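Local structure of extracellular solute-binding protein, family 1 (Trichodesmium erythraeum IMS101, 6G7N) at residues Arg42-Gly47 against Gln67-Leu72; Ser144-Leu149 against Ala304-Leu309; Tyr198-Lys203 against Ala280-Pro285. The protein binds ferric iron in a cleft between two lobes and, as an extracellular solute-binding protein, probably delivers it to an ABC transporter. All coordinates share one frame; numbering follows the deposited sequence.

Contact 1 (Arg42-Gly47 against Gln67-Leu72); sequences RIKSEG and QEAGIL
Ile71 reaches from the loop after helix 60-68 onto the last turns of helix 36-46, where Ile43 receives it. The two branched side chains cross at about a right angle. CB of Ile71 sits 3.8 Å from Ile43 CG2. Its CG2 branch touches the same methyl and climbs on to the helix backbone, 3.9 Å from Lys44 N, with Lys44 CB close by. The other branch, CG1, is wedged between the backbone N and the carbonyl carbon (chi1 66°), and from there the CD1 tip of Ile71 comes to 4.0 Å from Ile43 CD1. With an alanine in place of Ile71 both branches go, which is likely to leave Ile43 CD1 without its partner, Ile43 CG2 with only a CB to meet, and a gap beside Lys44 N.

What brings Ile71 here is the end of helix 60-68: Gly70, with positive phi, closes it in a Schellman motif and turns the chain back toward the central sheet, where Ile71 makes backbone hydrogen bonds with Lys240. The two helices flank the parallel strands 2-7 and 54-58 of a periplasmic-binding-protein lobe, and Ile43 also rests on Tyr6 of strand 2-7.

At the exposed margin Lys44 runs out extended past Ala69, its CE 3.5 Å from Ala69 O and 4.1 Å from Ala69 CB. Farther round helix 36-46, Arg42 NE forms a salt bridge to Glu46 OE2 at 2.9 Å; OE2 lies nearly in the guanidinium plane, while NE comes from above the carboxylate plane. Glu46 OE1 takes hydrogen bonds with Tyr6 and Ser50.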
# COMPACT_ATOMS: atom_id res chain seq x y z
N ARG A 42 17.13 12.03 2.20
CA ARG A 42 17.61 12.78 3.38
C ARG A 42 18.43 11.92 4.33
O ARG A 42 19.47 12.33 4.79
CB ARG A 42 16.42 13.43 4.11
CG ARG A 42 16.79 14.07 5.43
CD ARG A 42 15.60 14.78 6.04
NE ARG A 42 15.93 15.42 7.31
CZ ARG A 42 15.15 16.30 7.95
NH1 ARG A 42 13.98 16.69 7.45
NH2 ARG A 42 15.54 16.80 9.12
N ILE A 43 17.93 10.73 4.66
CA ILE A 43 18.67 9.84 5.56
C ILE A 43 19.99 9.39 4.90
O ILE A 43 21.02 9.33 5.58
CB ILE A 43 17.80 8.64 6.00
CG1 ILE A 43 16.59 9.13 6.82
CG2 ILE A 43 18.62 7.64 6.80
CD1 ILE A 43 15.51 8.07 7.01
N LYS A 44 19.95 9.04 3.62
CA LYS A 44 21.14 8.59 2.93
C LYS A 44 22.21 9.70 2.98
O LYS A 44 23.36 9.45 3.29
CB LYS A 44 20.83 8.19 1.48
CG LYS A 44 21.93 7.39 0.81
CD LYS A 44 21.62 7.04 -0.63
CE LYS A 44 22.46 5.84 -1.04
NZ LYS A 44 22.76 5.85 -2.49
N SER A 45 21.80 10.93 2.73
CA SER A 45 22.72 12.06 2.68
C SER A 45 23.26 12.44 4.07
O SER A 45 24.43 12.82 4.21
CB SER A 45 22.03 13.25 2.01
OG SER A 45 21.19 13.93 2.92
N GLU A 46 22.41 12.33 5.10
CA GLU A 46 22.82 12.55 6.49
C GLU A 46 23.84 11.49 6.94
O GLU A 46 24.66 11.73 7.82
CB GLU A 46 21.61 12.62 7.46
CG GLU A 46 20.70 13.85 7.32
CD GLU A 46 19.38 13.77 8.12
OE1 GLU A 46 19.07 12.70 8.68
OE2 GLU A 46 18.65 14.80 8.18
N GLY A 47 23.76 10.29 6.35
CA GLY A 47 24.75 9.23 6.56
C GLY A 47 24.90 8.84 8.01
O GLY A 47 23.92 8.74 8.77
N GLN A 67 15.88 -0.06 1.64
CA GLN A 67 16.83 -1.14 1.90
C GLN A 67 18.04 -1.07 0.96
O GLN A 67 19.19 -1.21 1.38
CB GLN A 67 16.11 -2.49 1.89
CG GLN A 67 16.60 -3.50 0.94
CD GLN A 67 15.79 -4.76 0.93
OE1 GLN A 67 14.65 -4.83 1.34
NE2 GLN A 67 16.39 -5.78 0.42
N GLU A 68 17.75 -0.86 -0.32
CA GLU A 68 18.85 -0.76 -1.31
C GLU A 68 19.75 0.48 -1.13
O GLU A 68 20.94 0.44 -1.47
CB GLU A 68 18.30 -0.82 -2.73
CG GLU A 68 17.64 -2.15 -3.07
CD GLU A 68 18.55 -3.37 -2.98
OE1 GLU A 68 19.42 -3.50 -3.86
OE2 GLU A 68 18.37 -4.21 -2.06
N ALA A 69 19.18 1.54 -0.58
CA ALA A 69 19.96 2.73 -0.25
C ALA A 69 20.88 2.50 0.96
O ALA A 69 21.70 3.35 1.26
CB ALA A 69 19.02 3.91 -0.01
N GLY A 70 20.71 1.39 1.69
CA GLY A 70 21.56 1.05 2.81
C GLY A 70 21.19 1.78 4.07
O GLY A 70 22.01 1.85 4.98
N ILE A 71 19.96 2.30 4.18
CA ILE A 71 19.60 3.10 5.34
C ILE A 71 18.92 2.33 6.47
O ILE A 71 18.54 2.95 7.48
CB ILE A 71 18.76 4.34 4.98
CG1 ILE A 71 17.38 3.96 4.44
CG2 ILE A 71 19.55 5.22 4.01
CD1 ILE A 71 16.37 5.08 4.54
N LEU A 72 18.77 1.01 6.33
CA LEU A 72 18.09 0.19 7.34
C LEU A 72 19.04 -0.84 7.94
O LEU A 72 20.02 -1.21 7.34
CB LEU A 72 16.89 -0.52 6.71
CG LEU A 72 15.82 0.40 6.09
CD1 LEU A 72 14.75 -0.40 5.35
CD2 LEU A 72 15.19 1.31 7.10

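Contact 2 (Ser144-Leu149 against Ala304-Leu309); sequences SLIASL and ADAIKL
Ala306 and Ile146 meet at the middle of a helix crossing, with CB of Ala306 3.7 Å from CG2 of Ile146. That methyl of Ala306 also lies against the backbone of the other helix, 3.8 Å from Ala147 N, and faces Ala147 CB at 4.3 Å. Two alanines at the crossing let the CA atoms of Ala147 and Ala306 come within 5.1 Å, and the axes of the two short segments pass 8.3 Å apart at 97°, close to perpendicular. No hydrogen bond spans the two segments; the contact is apolar, methyl on methyl and methyl on helix backbone.

Ile146 divides its branches between two jobs. With chi1 -79°, CG1 lies beside the backbone N and CG2 is anti to it, which sets CG2 over Ala306 CB and within 4.2 Å of Leu309 CD1, while CG1 carries CD1 away from helix 303-312. Leu309, one turn beyond Ala306, brings its CD1 methyl to the flank of Ile146 CG2 and reaches Ala158 and Ala162 farther along helix 140-167.

Polar groups lie behind this apolar layer. Ser148 OG bonds back to Leu145 O at 2.7 Å, and Leu149 N shares that carbonyl oxygen, so the hydroxyl is taken up by its own helix. Ser144 OG, on the side turned from helix 303-312, makes a hydrogen bond with Asp59.

Helix 303-312, near the C-terminus, thus lies across the long helix 140-167: Ile307 touches Gln143 near the start of that helix, while helix 297-301 supplies Tyr299 against Ser144 and Ser148.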
# COMPACT_ATOMS: atom_id res chain seq x y z
N SER A 144 4.03 -1.68 -8.24
CA SER A 144 4.05 -2.88 -7.42
C SER A 144 3.09 -3.96 -7.91
O SER A 144 3.41 -5.14 -7.88
CB SER A 144 3.79 -2.51 -5.94
OG SER A 144 4.96 -1.87 -5.44
N LEU A 145 1.89 -3.53 -8.36
CA LEU A 145 0.97 -4.50 -8.93
C LEU A 145 1.55 -5.14 -10.20
O LEU A 145 1.49 -6.36 -10.37
CB LEU A 145 -0.38 -3.85 -9.21
CG LEU A 145 -1.39 -4.75 -9.89
CD1 LEU A 145 -1.84 -5.93 -9.04
CD2 LEU A 145 -2.63 -3.93 -10.23
N ILE A 146 2.11 -4.33 -11.08
CA ILE A 146 2.73 -4.88 -12.28
C ILE A 146 3.91 -5.78 -11.95
O ILE A 146 4.08 -6.83 -12.59
CB ILE A 146 3.02 -3.76 -13.30
CG1 ILE A 146 1.76 -3.34 -14.07
CG2 ILE A 146 4.02 -4.23 -14.37
CD1 ILE A 146 0.41 -3.29 -13.43
N ALA A 147 4.73 -5.39 -10.97
CA ALA A 147 5.79 -6.26 -10.52
C ALA A 147 5.27 -7.63 -10.10
O ALA A 147 5.86 -8.67 -10.44
CB ALA A 147 6.57 -5.60 -9.38
N SER A 148 4.14 -7.64 -9.38
CA SER A 148 3.55 -8.93 -8.98
C SER A 148 3.16 -9.79 -10.19
O SER A 148 3.31 -11.02 -10.18
CB SER A 148 2.38 -8.73 -8.01
OG SER A 148 1.17 -8.42 -8.64
N LEU A 149 2.65 -9.13 -11.23
CA LEU A 149 2.24 -9.84 -12.45
C LEU A 149 3.45 -10.37 -13.23
O LEU A 149 3.39 -11.46 -13.81
CB LEU A 149 1.34 -8.96 -13.31
CG LEU A 149 -0.00 -8.61 -12.67
CD1 LEU A 149 -0.70 -7.53 -13.48
CD2 LEU A 149 -0.88 -9.83 -12.53
N ALA A 304 12.03 -2.26 -11.11
CA ALA A 304 12.66 -1.78 -12.34
C ALA A 304 12.07 -2.47 -13.57
O ALA A 304 11.85 -1.82 -14.61
CB ALA A 304 14.17 -2.00 -12.29
N ASP A 305 11.77 -3.76 -13.46
CA ASP A 305 11.15 -4.49 -14.57
C ASP A 305 9.75 -3.97 -14.86
O ASP A 305 9.34 -3.87 -16.01
CB ASP A 305 11.11 -6.01 -14.27
CG ASP A 305 12.48 -6.73 -14.46
OD1 ASP A 305 13.46 -6.12 -14.88
OD2 ASP A 305 12.54 -7.96 -14.23
N ALA A 306 9.01 -3.62 -13.82
CA ALA A 306 7.70 -3.02 -13.99
C ALA A 306 7.75 -1.71 -14.75
O ALA A 306 6.98 -1.47 -15.68
CB ALA A 306 6.99 -2.85 -12.64
N ILE A 307 8.68 -0.84 -14.37
CA ILE A 307 8.88 0.44 -15.05
C ILE A 307 9.19 0.19 -16.54
O ILE A 307 8.64 0.86 -17.42
CB ILE A 307 9.96 1.27 -14.34
CG1 ILE A 307 9.44 1.73 -12.97
CG2 ILE A 307 10.41 2.44 -15.20
CD1 ILE A 307 10.48 2.38 -12.08
N LYS A 308 10.12 -0.72 -16.81
CA LYS A 308 10.48 -1.06 -18.19
C LYS A 308 9.28 -1.55 -18.99
O LYS A 308 9.05 -1.10 -20.11
CB LYS A 308 11.61 -2.11 -18.21
CG LYS A 308 12.02 -2.56 -19.60
CD LYS A 308 13.02 -3.70 -19.51
CE LYS A 308 13.00 -4.56 -20.76
NZ LYS A 308 14.21 -5.41 -20.81
N LEU A 309 8.51 -2.47 -18.41
CA LEU A 309 7.34 -3.00 -19.10
C LEU A 309 6.32 -1.92 -19.39
O LEU A 309 5.78 -1.83 -20.51
CB LEU A 309 6.72 -4.15 -18.27
CG LEU A 309 5.44 -4.75 -18.80
CD1 LEU A 309 5.11 -6.00 -18.02
CD2 LEU A 309 4.28 -3.83 -18.55

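Contact 3 (Tyr198-Lys203 against Ala280-Pro285); sequences YLARLK and ASVLKP. With FE (Fe (III) ion), chain E.
Residues 198-203 are regular helix within helix 196-204, whereas 280-285 form an irregular turn: Ser281 to Leu283 have helical backbone angles without the regular bonds, and a 3-10 segment begins at Lys284. Ala280 O holds the turn together by accepting from both Leu283 N and Lys284 N. The segments come nearest at Ala200 and Val282, whose CA atoms are 6.1 Å apart.

Across that gap the methyl of Ala200 faces two side chains at once, with CB 3.9 Å from Val282 CG1 and again 3.9 Å from Leu283 CD2. The second branch of Val282, CG2, is anti to its backbone N and turns along the helix, meeting Ala200 O at 3.7 Å and Lys203 CB at 3.9 Å. Lys203 touches only through the root of its side chain. Asn269 lies against both Ala200 and Val282.

Tyr198 opens the same helical segment but takes no part in the contact with the turn; its ring extends to the iron site. Its OH binds the iron at 2.0 Å, with Tyr141 and Tyr197 as the other tyrosine ligands, and D-alanine also touches Tyr198. CD1 of Tyr198 stands 3.9 Å over the centre of the guanidinium plane of Arg201. That arginine is held in turn by a hydrogen bond from NH2 to Asn268, a residue of the ligand pocket.

The chemistry therefore divides along one helix. On one side, apolar contacts, with no hydrogen bond across them, join helix 196-204 to the turn; on the other, phenol oxygens meet ferric iron, a hard cation for which phenolate is a fitting ligand, and binding would be expected to favour the deprotonated form.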
# COMPACT_ATOMS: atom_id res chain seq x y z
N TYR A 198 -9.10 4.19 -0.31
CA TYR A 198 -9.61 5.41 -0.93
C TYR A 198 -11.14 5.37 -1.05
O TYR A 198 -11.79 6.42 -0.97
CB TYR A 198 -8.96 5.69 -2.29
CG TYR A 198 -7.51 6.06 -2.20
CD1 TYR A 198 -7.10 7.24 -1.58
CD2 TYR A 198 -6.52 5.23 -2.71
CE1 TYR A 198 -5.77 7.56 -1.50
CE2 TYR A 198 -5.18 5.55 -2.61
CZ TYR A 198 -4.80 6.71 -1.99
OH TYR A 198 -3.47 7.03 -1.87
N LEU A 199 -11.72 4.19 -1.27
CA LEU A 199 -13.17 4.11 -1.28
C LEU A 199 -13.72 4.28 0.14
O LEU A 199 -14.70 5.01 0.35
CB LEU A 199 -13.66 2.81 -1.91
CG LEU A 199 -15.16 2.67 -2.04
CD1 LEU A 199 -15.79 3.77 -2.91
CD2 LEU A 199 -15.52 1.30 -2.59
N ALA A 200 -13.08 3.62 1.10
CA ALA A 200 -13.44 3.81 2.50
C ALA A 200 -13.40 5.27 2.95
O ALA A 200 -14.25 5.74 3.71
CB ALA A 200 -12.58 2.94 3.37
N ARG A 201 -12.37 5.99 2.49
CA ARG A 201 -12.22 7.39 2.83
C ARG A 201 -13.44 8.21 2.36
O ARG A 201 -13.95 9.05 3.12
CB ARG A 201 -10.96 7.93 2.21
CG ARG A 201 -10.61 9.32 2.63
CD ARG A 201 -9.35 9.80 1.94
NE ARG A 201 -8.14 9.04 2.30
CZ ARG A 201 -6.94 9.32 1.80
NH1 ARG A 201 -6.81 10.28 0.89
NH2 ARG A 201 -5.87 8.65 2.19
N LEU A 202 -13.92 7.94 1.14
CA LEU A 202 -15.11 8.61 0.63
C LEU A 202 -16.34 8.26 1.42
O LEU A 202 -17.19 9.13 1.69
CB LEU A 202 -15.30 8.30 -0.86
CG LEU A 202 -14.25 8.89 -1.78
CD1 LEU A 202 -14.31 8.17 -3.13
CD2 LEU A 202 -14.43 10.38 -1.98
N LYS A 203 -16.49 6.97 1.77
CA LYS A 203 -17.65 6.46 2.52
C LYS A 203 -17.78 7.09 3.90
O LYS A 203 -18.88 7.10 4.47
CB LYS A 203 -17.57 4.94 2.73
CG LYS A 203 -17.73 4.05 1.50
CD LYS A 203 -19.18 3.64 1.27
CE LYS A 203 -19.31 2.69 0.09
NZ LYS A 203 -20.66 2.07 0.01
N ALA A 280 -11.84 -2.17 10.87
CA ALA A 280 -12.60 -0.91 10.90
C ALA A 280 -14.05 -1.09 10.45
O ALA A 280 -14.33 -1.82 9.47
CB ALA A 280 -11.96 0.15 10.01
N SER A 281 -14.96 -0.38 11.11
CA SER A 281 -16.37 -0.50 10.76
C SER A 281 -16.65 -0.21 9.28
O SER A 281 -17.47 -0.89 8.66
CB SER A 281 -17.21 0.40 11.64
OG SER A 281 -17.05 0.04 13.00
N VAL A 282 -15.95 0.76 8.70
CA VAL A 282 -16.17 1.13 7.31
C VAL A 282 -15.76 0.00 6.34
O VAL A 282 -16.25 -0.07 5.22
CB VAL A 282 -15.41 2.44 6.96
CG1 VAL A 282 -13.89 2.28 7.03
CG2 VAL A 282 -15.84 3.00 5.61
N LEU A 283 -14.80 -0.84 6.74
CA LEU A 283 -14.35 -1.94 5.89
C LEU A 283 -15.20 -3.20 6.01
O LEU A 283 -15.23 -4.00 5.07
CB LEU A 283 -12.89 -2.27 6.20
CG LEU A 283 -11.89 -1.14 5.92
CD1 LEU A 283 -10.50 -1.48 6.43
CD2 LEU A 283 -11.85 -0.79 4.44
N LYS A 284 -15.89 -3.40 7.13
CA LYS A 284 -16.66 -4.63 7.34
C LYS A 284 -17.68 -4.94 6.23
O LYS A 284 -17.82 -6.11 5.86
CB LYS A 284 -17.33 -4.66 8.72
CG LYS A 284 -16.38 -4.79 9.91
CD LYS A 284 -17.18 -4.87 11.21
CE LYS A 284 -16.35 -4.54 12.44
NZ LYS A 284 -17.16 -4.68 13.69
N PRO A 285 -18.41 -3.93 5.70
CA PRO A 285 -19.41 -4.27 4.67
C PRO A 285 -18.85 -4.91 3.41
O PRO A 285 -19.58 -5.60 2.70
CB PRO A 285 -20.07 -2.92 4.35
CG PRO A 285 -19.85 -2.11 5.59
CD PRO A 285 -18.51 -2.52 6.11
FE FE E . -2.11 6.16 -0.70

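Contact 1 closes first along the chain, and contact 3 is nested inside the long loop that contact 2 closes. None of the three touches another: the centre of contact 2 lies about 24 Å from that of contact 1 and about 28 Å from that of contact 3, and the centres of contact 1 and contact 3 are about 35 Å apart. Contact 3 lies across the chain's centre from both of the others. Contact 1 sets the chain just past helix 60-68 against helix 36-46; contact 2 packs helix 303-312 on helix 140-167, which also carries the iron ligand Tyr141; contact 3 sets the turn 280-285 against helix 196-204, which carries Tyr197 and Tyr198. Contacts 2 and 3 thus involve the two helices that together supply all three tyrosines of the iron site.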